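Local coordinates for glycosyl transferase, group 1 family protein (PDB 4WAD) that belongs to the group 1 glycosyl transferases of the GT-B clan and carries uridine-diphosphate-N-acetylglucosamine bound between its two Rossmann-like domains, at residues A[247-252]-A[280-285]; A[253-258]-A[266-271]; A[259-264]-A[405-410]. All blocks are in the same frame, centred on the assembly; numbering follows the deposited sequence.

Interaction 1 (A[247-252]-A[280-285])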
loop_
_atom_site.group_PDB
_atom_site.type_symbol
_atom_site.label_atom_id
_atom_site.label_comp_id
_atom_site.label_asym_id
_atom_site.label_seq_id
_atom_site.Cartn_x
_atom_site.Cartn_y
_atom_site.Cartn_z
ATOM N N ALA A 247 -49.422 2.796 -9.086
ATOM C CA ALA A 247 -48.952 1.410 -9.107
ATOM C C ALA A 247 -48.941 0.775 -7.716
ATOM O O ALA A 247 -48.706 1.455 -6.717
ATOM C CB ALA A 247 -47.567 1.338 -9.721
ATOM N N GLN A 248 -49.186 -0.532 -7.660
ATOM C CA GLN A 248 -49.250 -1.243 -6.387
ATOM C C GLN A 248 -47.913 -1.882 -6.027
ATOM O O GLN A 248 -47.181 -2.346 -6.901
ATOM C CB GLN A 248 -50.342 -2.317 -6.423
ATOM C CG GLN A 248 -51.709 -1.815 -6.862
ATOM C CD GLN A 248 -52.762 -2.907 -6.861
ATOM O OE1 GLN A 248 -52.838 -3.715 -5.935
ATOM N NE2 GLN A 248 -53.579 -2.940 -7.906
ATOM N N LYS A 249 -47.606 -1.906 -4.734
ATOM C CA LYS A 249 -46.370 -2.508 -4.249
ATOM C C LYS A 249 -46.666 -3.540 -3.166
ATOM O O LYS A 249 -47.282 -3.221 -2.150
ATOM C CB LYS A 249 -45.420 -1.430 -3.712
ATOM C CG LYS A 249 -45.224 -0.249 -4.649
ATOM C CD LYS A 249 -44.199 0.729 -4.099
ATOM C CE LYS A 249 -44.022 1.913 -5.029
ATOM N NZ LYS A 249 -42.856 2.749 -4.624
ATOM N N TYR A 250 -46.227 -4.774 -3.386
ATOM C CA TYR A 250 -46.453 -5.838 -2.416
ATOM C C TYR A 250 -45.138 -6.515 -2.042
ATOM O O TYR A 250 -44.487 -7.131 -2.887
ATOM C CB TYR A 250 -47.452 -6.864 -2.969
ATOM C CG TYR A 250 -48.847 -6.309 -3.172
ATOM C CD1 TYR A 250 -49.733 -6.204 -2.109
ATOM C CD2 TYR A 250 -49.277 -5.894 -4.425
ATOM C CE1 TYR A 250 -51.009 -5.697 -2.287
ATOM C CE2 TYR A 250 -50.550 -5.386 -4.611
ATOM C CZ TYR A 250 -51.411 -5.289 -3.540
ATOM O OH TYR A 250 -52.677 -4.784 -3.724
ATOM N N GLY A 251 -44.742 -6.387 -0.779
ATOM C CA GLY A 251 -43.546 -7.051 -0.299
ATOM C C GLY A 251 -43.866 -8.433 0.235
ATOM O O GLY A 251 -44.688 -8.581 1.139
ATOM N N VAL A 252 -43.217 -9.448 -0.324
ATOM C CA VAL A 252 -43.451 -10.821 0.101
ATOM C C VAL A 252 -42.280 -11.340 0.931
ATOM O O VAL A 252 -41.200 -11.613 0.399
ATOM C CB VAL A 252 -43.684 -11.746 -1.107
ATOM C CG1 VAL A 252 -43.796 -13.193 -0.658
ATOM C CG2 VAL A 252 -44.936 -11.327 -1.850
ATOM N N LYS A 280 -47.219 1.936 4.377
ATOM C CA LYS A 280 -46.881 2.888 3.321
ATOM C C LYS A 280 -46.989 2.267 1.928
ATOM O O LYS A 280 -47.171 2.980 0.942
ATOM C CB LYS A 280 -45.479 3.460 3.547
ATOM C CG LYS A 280 -45.053 3.452 5.006
ATOM C CD LYS A 280 -43.828 4.319 5.240
ATOM C CE LYS A 280 -43.841 4.884 6.654
ATOM N NZ LYS A 280 -43.538 6.340 6.667
ATOM N N ILE A 281 -46.884 0.943 1.851
ATOM C CA ILE A 281 -47.128 0.231 0.596
ATOM C C ILE A 281 -48.493 -0.450 0.643
ATOM O O ILE A 281 -49.288 -0.195 1.548
ATOM C CB ILE A 281 -46.036 -0.822 0.289
ATOM C CG1 ILE A 281 -45.965 -1.884 1.384
ATOM C CG2 ILE A 281 -44.685 -0.150 0.112
ATOM C CD1 ILE A 281 -45.023 -3.034 1.047
ATOM N N ASN A 282 -48.756 -1.324 -0.324
ATOM C CA ASN A 282 -50.065 -1.951 -0.444
ATOM C C ASN A 282 -50.195 -3.216 0.402
ATOM O O ASN A 282 -51.164 -3.964 0.264
ATOM C CB ASN A 282 -50.363 -2.268 -1.915
ATOM C CG ASN A 282 -50.329 -1.034 -2.797
ATOM O OD1 ASN A 282 -49.257 -0.543 -3.153
ATOM N ND2 ASN A 282 -51.503 -0.529 -3.159
ATOM N N GLY A 283 -49.220 -3.446 1.275
ATOM C CA GLY A 283 -49.282 -4.552 2.213
ATOM C C GLY A 283 -48.189 -5.590 2.046
ATOM O O GLY A 283 -47.835 -5.967 0.927
ATOM N N VAL A 284 -47.657 -6.058 3.173
ATOM C CA VAL A 284 -46.660 -7.121 3.178
ATOM C C VAL A 284 -47.367 -8.474 3.187
ATOM O O VAL A 284 -48.389 -8.636 3.852
ATOM C CB VAL A 284 -45.718 -7.005 4.392
ATOM C CG1 VAL A 284 -44.672 -8.108 4.371
ATOM C CG2 VAL A 284 -45.045 -5.647 4.406
ATOM N N ILE A 285 -46.837 -9.439 2.442
ATOM C CA ILE A 285 -47.470 -10.751 2.354
ATOM C C ILE A 285 -46.583 -11.828 2.975
ATOM O O ILE A 285 -45.433 -12.006 2.569
ATOM C CB ILE A 285 -47.800 -11.130 0.886
ATOM C CG1 ILE A 285 -49.073 -10.425 0.413
ATOM C CG2 ILE A 285 -47.998 -12.628 0.741
ATOM C CD1 ILE A 285 -48.883 -8.974 0.045
#
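Asn282 meets strand 248-252 through both its backbone N and its side chain. Its backbone N donates to Lys249 O (3.0 Å). Along the side chain, CB comes first, set over one face of the Tyr250 ring as a CH-pi contact, 3.8 Å from the ring centroid and displaced toward the rim. With CG beside the backbone N (chi1 -58°), the amide is carried on toward the start of the strand, where CG packs against Gln248 CA at 3.8 Å. At the tip, OD1 accepts the N-H of Lys249 at 2.7 Å; the bond is nearly straight (168°), although the donor stands well above the amide plane. ND2 rests against CB and CG of Gln248. Asn282 thus supplies both a donor and an acceptor to the backbone of Lys249, much as a neighbouring strand would. True pairing follows further on: strands 248-252 and 284-286 are parallel neighbours in the seven-stranded sheet, joined through helix 269-276 in a beta-alpha-beta unit of the Rossmann-like domain, and Ile285 N donates to Gly251 O at 2.7 Å. On one face of the sheet, Ile285 CD1 reaches Tyr250 CD1 (3.6 Å) while CB of Ile285 meets CG2 of Val252. On the other, Ile281 CD1 lies 3.8 Å from Gly251 N, coming up against the bare backbone of this glycine. The hydroxyl of Tyr250 donates to Gln248 OE1, which lies at the ring edge, and the Lys249 ammonium is bound by Met239 O and Thr242 OG1.

Interaction 2 (A[253-258]-A[266-271]). With UD1 (uridine-diphosphate-N-acetylglucosamine), chain B.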
loop_
_atom_site.group_PDB
_atom_site.type_symbol
_atom_site.label_atom_id
_atom_site.label_comp_id
_atom_site.label_asym_id
_atom_site.label_seq_id
_atom_site.Cartn_x
_atom_site.Cartn_y
_atom_site.Cartn_z
ATOM N N ILE A 253 -42.497 -11.460 2.238
ATOM C CA ILE A 253 -41.494 -12.021 3.137
ATOM C C ILE A 253 -41.568 -13.541 3.092
ATOM O O ILE A 253 -42.633 -14.123 3.289
ATOM C CB ILE A 253 -41.686 -11.532 4.588
ATOM C CG1 ILE A 253 -41.558 -10.010 4.653
ATOM C CG2 ILE A 253 -40.668 -12.182 5.518
ATOM C CD1 ILE A 253 -41.742 -9.438 6.044
ATOM N N HIS A 254 -40.434 -14.179 2.829
ATOM C CA HIS A 254 -40.401 -15.625 2.664
ATOM C C HIS A 254 -39.953 -16.346 3.931
ATOM O O HIS A 254 -40.265 -17.519 4.118
ATOM C CB HIS A 254 -39.485 -16.002 1.495
ATOM C CG HIS A 254 -40.067 -15.699 0.147
ATOM N ND1 HIS A 254 -40.234 -16.662 -0.823
ATOM C CD2 HIS A 254 -40.522 -14.542 -0.389
ATOM C CE1 HIS A 254 -40.767 -16.114 -1.900
ATOM N NE2 HIS A 254 -40.951 -14.827 -1.664
ATOM N N VAL A 255 -39.236 -15.647 4.803
ATOM C CA VAL A 255 -38.594 -16.295 5.943
ATOM C C VAL A 255 -39.170 -15.879 7.293
ATOM O O VAL A 255 -40.063 -15.033 7.371
ATOM C CB VAL A 255 -37.082 -16.003 5.952
ATOM C CG1 VAL A 255 -36.450 -16.469 4.651
ATOM C CG2 VAL A 255 -36.835 -14.516 6.158
ATOM N N ASN A 256 -38.653 -16.490 8.356
ATOM C CA ASN A 256 -38.994 -16.092 9.714
ATOM C C ASN A 256 -38.389 -14.727 10.005
ATOM O O ASN A 256 -37.198 -14.509 9.778
ATOM C CB ASN A 256 -38.492 -17.129 10.725
ATOM C CG ASN A 256 -39.097 -16.951 12.112
ATOM O OD1 ASN A 256 -39.487 -15.851 12.506
ATOM N ND2 ASN A 256 -39.171 -18.044 12.864
ATOM N N HIS A 257 -39.210 -13.810 10.507
ATOM C CA HIS A 257 -38.742 -12.472 10.846
ATOM C C HIS A 257 -38.105 -12.441 12.231
ATOM O O HIS A 257 -38.026 -11.390 12.862
ATOM C CB HIS A 257 -39.890 -11.460 10.777
ATOM C CG HIS A 257 -40.926 -11.644 11.844
ATOM N ND1 HIS A 257 -41.535 -12.854 12.092
ATOM C CD2 HIS A 257 -41.464 -10.763 12.721
ATOM C CE1 HIS A 257 -42.402 -12.713 13.080
ATOM N NE2 HIS A 257 -42.378 -11.456 13.479
ATOM N N HIS A 258 -37.658 -13.599 12.703
ATOM C CA HIS A 258 -36.969 -13.686 13.985
ATOM C C HIS A 258 -35.487 -13.946 13.766
ATOM O O HIS A 258 -35.118 -14.782 12.939
ATOM C CB HIS A 258 -37.581 -14.787 14.852
ATOM C CG HIS A 258 -38.925 -14.440 15.411
ATOM N ND1 HIS A 258 -39.981 -15.326 15.414
ATOM C CD2 HIS A 258 -39.382 -13.309 15.997
ATOM C CE1 HIS A 258 -41.031 -14.753 15.971
ATOM N NE2 HIS A 258 -40.695 -13.528 16.335
ATOM N N ALA A 266 -35.452 -10.190 19.244
ATOM C CA ALA A 266 -35.000 -9.327 18.163
ATOM C C ALA A 266 -35.313 -9.950 16.808
ATOM O O ALA A 266 -35.421 -11.172 16.682
ATOM C CB ALA A 266 -33.511 -9.053 18.290
ATOM N N PHE A 267 -35.449 -9.102 15.796
ATOM C CA PHE A 267 -35.828 -9.550 14.463
ATOM C C PHE A 267 -34.657 -9.453 13.498
ATOM O O PHE A 267 -33.594 -8.944 13.854
ATOM C CB PHE A 267 -36.999 -8.715 13.940
ATOM C CG PHE A 267 -38.052 -8.440 14.971
ATOM C CD1 PHE A 267 -39.046 -9.368 15.235
ATOM C CD2 PHE A 267 -38.046 -7.247 15.678
ATOM C CE1 PHE A 267 -40.016 -9.113 16.187
ATOM C CE2 PHE A 267 -39.012 -6.985 16.633
ATOM C CZ PHE A 267 -39.998 -7.919 16.886
ATOM N N LYS A 268 -34.852 -9.942 12.276
ATOM C CA LYS A 268 -33.895 -9.685 11.207
ATOM C C LYS A 268 -33.953 -8.202 10.863
ATOM O O LYS A 268 -35.030 -7.604 10.867
ATOM C CB LYS A 268 -34.188 -10.546 9.973
ATOM C CG LYS A 268 -33.980 -12.042 10.187
ATOM C CD LYS A 268 -33.977 -12.806 8.867
ATOM C CE LYS A 268 -33.698 -14.286 9.084
ATOM N NZ LYS A 268 -34.762 -14.937 9.892
ATOM N N LYS A 269 -32.799 -7.611 10.577
ATOM C CA LYS A 269 -32.715 -6.175 10.340
ATOM C C LYS A 269 -33.507 -5.740 9.109
ATOM O O LYS A 269 -34.262 -4.771 9.161
ATOM C CB LYS A 269 -31.250 -5.753 10.209
ATOM C CG LYS A 269 -30.449 -5.949 11.487
ATOM C CD LYS A 269 -28.989 -5.572 11.300
ATOM C CE LYS A 269 -28.218 -5.721 12.603
ATOM N NZ LYS A 269 -26.782 -5.369 12.436
ATOM N N SER A 270 -33.343 -6.465 8.006
ATOM C CA SER A 270 -34.034 -6.129 6.764
ATOM C C SER A 270 -35.513 -6.505 6.809
ATOM O O SER A 270 -36.376 -5.691 6.475
ATOM C CB SER A 270 -33.354 -6.810 5.571
ATOM O OG SER A 270 -33.103 -8.174 5.836
ATOM N N GLU A 271 -35.799 -7.735 7.231
ATOM C CA GLU A 271 -37.171 -8.237 7.296
ATOM C C GLU A 271 -38.068 -7.428 8.232
ATOM O O GLU A 271 -39.290 -7.557 8.183
ATOM C CB GLU A 271 -37.180 -9.708 7.727
ATOM C CG GLU A 271 -36.996 -10.702 6.588
ATOM C CD GLU A 271 -35.548 -10.859 6.168
ATOM O OE1 GLU A 271 -35.286 -11.613 5.208
ATOM O OE2 GLU A 271 -34.671 -10.234 6.797
HETATM C "C1'" UD1 B . -36.832 -21.508 2.048
HETATM C "C2'" UD1 B . -38.176 -20.797 2.258
HETATM C "C3'" UD1 B . -38.104 -19.736 3.345
HETATM C "C4'" UD1 B . -37.442 -20.302 4.589
HETATM C "C5'" UD1 B . -36.040 -20.754 4.214
HETATM C "C6'" UD1 B . -35.264 -21.198 5.449
HETATM C "C7'" UD1 B . -40.011 -20.059 0.815
HETATM C "C8'" UD1 B . -40.449 -19.804 -0.596
HETATM N "N2'" UD1 B . -38.700 -20.229 1.019
HETATM O "O1'" UD1 B . -35.957 -20.764 1.203
HETATM O "O3'" UD1 B . -39.442 -19.365 3.659
HETATM O "O4'" UD1 B . -37.413 -19.327 5.638
HETATM O "O5'" UD1 B . -36.171 -21.835 3.287
HETATM O "O6'" UD1 B . -34.301 -22.203 5.106
HETATM O "O7'" UD1 B . -40.823 -20.116 1.721
HETATM N N1 UD1 B . -32.668 -27.837 -4.147
HETATM C C2 UD1 B . -32.417 -28.416 -5.412
HETATM N N3 UD1 B . -31.466 -29.347 -5.554
HETATM C C4 UD1 B . -30.739 -29.746 -4.505
HETATM C C5 UD1 B . -30.968 -29.192 -3.249
HETATM C C6 UD1 B . -31.952 -28.223 -3.085
HETATM O O2 UD1 B . -33.082 -28.056 -6.408
HETATM O O4 UD1 B . -29.853 -30.616 -4.654
HETATM C C1B UD1 B . -33.709 -26.818 -3.991
HETATM C C2B UD1 B . -35.092 -27.447 -3.948
HETATM O "O2'" UD1 B . -35.706 -27.409 -5.240
HETATM C C3B UD1 B . -35.872 -26.601 -2.959
HETATM C C4B UD1 B . -34.820 -25.870 -2.143
HETATM O O4B UD1 B . -33.551 -26.133 -2.746
HETATM O O3B UD1 B . -36.684 -25.642 -3.644
HETATM C C5B UD1 B . -34.821 -26.374 -0.711
HETATM O O5B UD1 B . -35.665 -25.553 0.089
HETATM P PA UD1 B . -35.021 -24.350 0.943
HETATM O O1A UD1 B . -35.661 -24.393 2.309
HETATM O O2A UD1 B . -33.522 -24.459 0.811
HETATM O O3A UD1 B . -35.503 -23.022 0.158
HETATM P PB UD1 B . -34.827 -21.572 0.390
HETATM O O1B UD1 B . -33.625 -21.726 1.289
HETATM O O2B UD1 B . -34.671 -20.905 -0.953
#
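The loop leaving strand 248-252 and the residues leading into helix 269-276 form a beta-alpha connection of the Rossmann-like domain, beside the bound uridine-diphosphate-N-acetylglucosamine. Lys268, just ahead of the helix, joins it to the loop backbone. Its chain is extended as far as CE and bends at the last torsion (chi4 63°), bringing NZ to two main-chain carbonyls. It donates to Asn256 O at 2.5 Å, a very short distance that at this resolution should not be read as strength, and to His258 O at 3.1 Å, the latter approached from above the carbonyl plane. A weak third bond goes to Asn260 OD1. Just before Lys268, Phe267 lies alongside His257. The two rings are nearly parallel, their planes 14° apart, but slid so far past each other that they barely overlap, with centroids separated by 5.7 Å. His257 O sits in the plane of the phenyl ring at its edge. The two histidine rings of the loop are held from outside: NE2 of His257 and NE2 of His258 both bond to the side-chain amide of Gln298. On the helix, Glu271 points at the loop with its chain folded at chi2 (80°), which lays CG against two methyls, Val255 CG2 at 3.8 Å and Ile253 CG2 at 4.1 Å. Its OE2 takes a bond from Ser270 OG. Val255 is forked between two neighbours, since CG2 packs on Glu271 while CG1 turns the other way and approaches O4' of the ligand at 3.2 Å. The polar part of the contact is an ammonium group bound by carbonyl oxygens: its charge would be stabilised by their dipoles, and both carbonyls gain a partner from one side chain.

Interaction 3 (A[259-264]-A[405-410]). With UD1 (uridine-diphosphate-N-acetylglucosamine), chain B.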
loop_
_atom_site.group_PDB
_atom_site.type_symbol
_atom_site.label_atom_id
_atom_site.label_comp_id
_atom_site.label_asym_id
_atom_site.label_seq_id
_atom_site.Cartn_x
_atom_site.Cartn_y
_atom_site.Cartn_z
ATOM N N GLU A 259 -34.645 -13.224 14.501
ATOM C CA GLU A 259 -33.199 -13.394 14.404
ATOM C C GLU A 259 -32.809 -14.833 14.695
ATOM O O GLU A 259 -33.326 -15.443 15.632
ATOM C CB GLU A 259 -32.469 -12.455 15.370
ATOM C CG GLU A 259 -31.667 -11.345 14.703
ATOM C CD GLU A 259 -30.844 -11.823 13.522
ATOM O OE1 GLU A 259 -30.226 -12.906 13.613
ATOM O OE2 GLU A 259 -30.816 -11.109 12.498
ATOM N N ASN A 260 -31.905 -15.378 13.887
ATOM C CA ASN A 260 -31.480 -16.760 14.054
ATOM C C ASN A 260 -30.682 -16.956 15.342
ATOM O O ASN A 260 -29.705 -16.247 15.588
ATOM C CB ASN A 260 -30.653 -17.216 12.848
ATOM C CG ASN A 260 -31.420 -17.118 11.543
ATOM O OD1 ASN A 260 -32.640 -16.957 11.536
ATOM N ND2 ASN A 260 -30.704 -17.220 10.427
ATOM N N PHE A 261 -31.121 -17.913 16.158
ATOM C CA PHE A 261 -30.440 -18.292 17.396
ATOM C C PHE A 261 -30.314 -17.130 18.386
ATOM O O PHE A 261 -29.311 -17.006 19.092
ATOM C CB PHE A 261 -29.062 -18.872 17.075
ATOM C CG PHE A 261 -29.072 -19.841 15.925
ATOM C CD1 PHE A 261 -29.546 -21.131 16.094
ATOM C CD2 PHE A 261 -28.624 -19.454 14.672
ATOM C CE1 PHE A 261 -29.563 -22.020 15.037
ATOM C CE2 PHE A 261 -28.640 -20.337 13.608
ATOM C CZ PHE A 261 -29.110 -21.623 13.791
ATOM N N ASP A 262 -31.345 -16.291 18.442
ATOM C CA ASP A 262 -31.401 -15.203 19.412
ATOM C C ASP A 262 -32.699 -15.251 20.211
ATOM O O ASP A 262 -33.792 -15.206 19.645
ATOM C CB ASP A 262 -31.264 -13.847 18.720
ATOM C CG ASP A 262 -31.301 -12.690 19.700
ATOM O OD1 ASP A 262 -30.871 -12.877 20.858
ATOM O OD2 ASP A 262 -31.760 -11.596 19.313
ATOM N N ASP A 263 -32.564 -15.339 21.531
ATOM C CA ASP A 263 -33.711 -15.427 22.428
ATOM C C ASP A 263 -34.071 -14.060 23.010
ATOM O O ASP A 263 -34.789 -13.969 24.007
ATOM C CB ASP A 263 -33.424 -16.416 23.563
ATOM C CG ASP A 263 -33.232 -17.839 23.070
ATOM O OD1 ASP A 263 -32.691 -18.021 21.958
ATOM O OD2 ASP A 263 -33.612 -18.779 23.801
ATOM N N THR A 264 -33.568 -12.999 22.384
ATOM C CA THR A 264 -33.773 -11.639 22.876
ATOM C C THR A 264 -35.178 -11.137 22.559
ATOM O O THR A 264 -35.773 -10.380 23.330
ATOM C CB THR A 264 -32.743 -10.665 22.265
ATOM O OG1 THR A 264 -31.419 -11.167 22.484
ATOM C CG2 THR A 264 -32.864 -9.279 22.886
ATOM N N SER A 405 -35.205 -27.790 10.912
ATOM C CA SER A 405 -34.861 -26.374 10.949
ATOM C C SER A 405 -35.416 -25.784 12.232
ATOM O O SER A 405 -36.290 -26.376 12.859
ATOM C CB SER A 405 -35.421 -25.628 9.732
ATOM O OG SER A 405 -35.269 -24.228 9.875
ATOM N N GLN A 406 -34.898 -24.632 12.634
ATOM C CA GLN A 406 -35.511 -23.883 13.722
ATOM C C GLN A 406 -36.196 -22.659 13.142
ATOM O O GLN A 406 -36.900 -21.936 13.846
ATOM C CB GLN A 406 -34.481 -23.478 14.781
ATOM C CG GLN A 406 -34.168 -24.561 15.806
ATOM C CD GLN A 406 -33.294 -24.058 16.944
ATOM O OE1 GLN A 406 -32.506 -23.127 16.775
ATOM N NE2 GLN A 406 -33.430 -24.677 18.112
ATOM N N TYR A 407 -35.987 -22.434 11.846
ATOM C CA TYR A 407 -36.534 -21.264 11.168
ATOM C C TYR A 407 -36.927 -21.577 9.725
ATOM O O TYR A 407 -36.086 -21.977 8.918
ATOM C CB TYR A 407 -35.521 -20.112 11.204
ATOM C CG TYR A 407 -34.893 -19.913 12.566
ATOM C CD1 TYR A 407 -35.539 -19.174 13.546
ATOM C CD2 TYR A 407 -33.663 -20.481 12.877
ATOM C CE1 TYR A 407 -34.978 -18.999 14.793
ATOM C CE2 TYR A 407 -33.093 -20.311 14.122
ATOM C CZ TYR A 407 -33.756 -19.568 15.075
ATOM O OH TYR A 407 -33.195 -19.394 16.316
ATOM N N GLU A 408 -38.208 -21.395 9.410
ATOM C CA GLU A 408 -38.721 -21.594 8.052
ATOM C C GLU A 408 -39.875 -20.642 7.752
ATOM O O GLU A 408 -40.474 -20.079 8.667
ATOM C CB GLU A 408 -39.191 -23.040 7.851
ATOM C CG GLU A 408 -38.080 -24.064 7.684
ATOM C CD GLU A 408 -37.648 -24.225 6.239
ATOM O OE1 GLU A 408 -38.383 -23.763 5.342
ATOM O OE2 GLU A 408 -36.576 -24.818 6.002
ATOM N N GLY A 409 -40.177 -20.462 6.470
ATOM C CA GLY A 409 -41.367 -19.733 6.063
ATOM C C GLY A 409 -42.512 -20.722 5.993
ATOM O O GLY A 409 -43.584 -20.489 6.553
ATOM N N GLN A 410 -42.280 -21.823 5.281
ATOM C CA GLN A 410 -43.079 -23.036 5.447
ATOM C C GLN A 410 -42.324 -24.280 4.958
ATOM O O GLN A 410 -41.244 -24.575 5.473
ATOM C CB GLN A 410 -44.451 -22.903 4.770
ATOM C CG GLN A 410 -44.495 -22.217 3.422
ATOM C CD GLN A 410 -45.925 -21.989 2.958
ATOM O OE1 GLN A 410 -46.688 -21.262 3.597
ATOM N NE2 GLN A 410 -46.298 -22.618 1.852
HETATM C "C1'" UD1 B . -36.832 -21.508 2.048
HETATM C "C2'" UD1 B . -38.176 -20.797 2.258
HETATM C "C3'" UD1 B . -38.104 -19.736 3.345
HETATM C "C4'" UD1 B . -37.442 -20.302 4.589
HETATM C "C5'" UD1 B . -36.040 -20.754 4.214
HETATM C "C6'" UD1 B . -35.264 -21.198 5.449
HETATM C "C7'" UD1 B . -40.011 -20.059 0.815
HETATM C "C8'" UD1 B . -40.449 -19.804 -0.596
HETATM N "N2'" UD1 B . -38.700 -20.229 1.019
HETATM O "O1'" UD1 B . -35.957 -20.764 1.203
HETATM O "O3'" UD1 B . -39.442 -19.365 3.659
HETATM O "O4'" UD1 B . -37.413 -19.327 5.638
HETATM O "O5'" UD1 B . -36.171 -21.835 3.287
HETATM O "O6'" UD1 B . -34.301 -22.203 5.106
HETATM O "O7'" UD1 B . -40.823 -20.116 1.721
HETATM N N1 UD1 B . -32.668 -27.837 -4.147
HETATM C C2 UD1 B . -32.417 -28.416 -5.412
HETATM N N3 UD1 B . -31.466 -29.347 -5.554
HETATM C C4 UD1 B . -30.739 -29.746 -4.505
HETATM C C5 UD1 B . -30.968 -29.192 -3.249
HETATM C C6 UD1 B . -31.952 -28.223 -3.085
HETATM O O2 UD1 B . -33.082 -28.056 -6.408
HETATM O O4 UD1 B . -29.853 -30.616 -4.654
HETATM C C1B UD1 B . -33.709 -26.818 -3.991
HETATM C C2B UD1 B . -35.092 -27.447 -3.948
HETATM O "O2'" UD1 B . -35.706 -27.409 -5.240
HETATM C C3B UD1 B . -35.872 -26.601 -2.959
HETATM C C4B UD1 B . -34.820 -25.870 -2.143
HETATM O O4B UD1 B . -33.551 -26.133 -2.746
HETATM O O3B UD1 B . -36.684 -25.642 -3.644
HETATM C C5B UD1 B . -34.821 -26.374 -0.711
HETATM O O5B UD1 B . -35.665 -25.553 0.089
HETATM P PA UD1 B . -35.021 -24.350 0.943
HETATM O O1A UD1 B . -35.661 -24.393 2.309
HETATM O O2A UD1 B . -33.522 -24.459 0.811
HETATM O O3A UD1 B . -35.503 -23.022 0.158
HETATM P PB UD1 B . -34.827 -21.572 0.390
HETATM O O1B UD1 B . -33.625 -21.726 1.289
HETATM O O2B UD1 B . -34.671 -20.905 -0.953
#
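Tyr407 presents its ring to the turn at 259-262 with both faces covered. Over one face stand CA and OD1 of Asn260, the CA making a CH-pi contact 4.1 Å from the ring centroid; the opposite face carries CB of its own neighbour Gln406. The rim is used as well: CE2 points at the centre of the Phe261 ring, giving a T-shaped pair in which Tyr407 supplies the edge and Phe261 the face, with centroids 5.4 Å apart and planes at 84°. Obliquely to the same phenyl ring lies Gln406 OE1, 3.6 Å from Phe261 CE1. At the end of the tyrosine, OH accepts the backbone N-H of Phe261 (2.6 Å). That N-H belongs to the middle peptide of a type II beta turn from Glu259 to Asp262, in which Phe261 takes the position of positive phi (59°). The contact bridges the two halves of the GT-B architecture: the turn is part of the loop between strand 248-252 and helix 269-276 of the first Rossmann-like domain, whereas 405-410 joins strand 400-401 to helix 412-419 in the second. The tyrosine ring leans toward the turn because CG lies anti to the carbonyl carbon (chi1 -46°), while the carbonyl itself turns toward the ligand, Tyr407 O lying 3.6 Å from C6' of uridine-diphosphate-N-acetylglucosamine. Ser405 OG is hydrogen-bonded to that same oxygen (2.6 Å) and is also in bonding contact with Thr335 O. Two residues on, Gly409 N comes within 3.1 Å of O4' of the sugar. Arg337 packs beside both Phe261 and Gln406.

Overall arrangement
All three contacts involve the chain between strand 248-252 and strand 284-286. Interaction 1 closes the beta-alpha-beta unit of strand 248-252, helix 269-276 and strand 284-286, and interaction 2 is nested inside that loop, its centre 16 Å away; a probable hydrogen bond from Ile253 N to Ile285 O links them. Interaction 3 lies 9 Å from interaction 2, centre to centre, and about 24 Å from interaction 1. Its second segment comes 141 residues later, so it crosses both other contacts along the chain. The series leads from the buried sheet of the first domain, past the bound uridine-diphosphate-N-acetylglucosamine touched by interactions 2 and 3, to the second domain across the cleft.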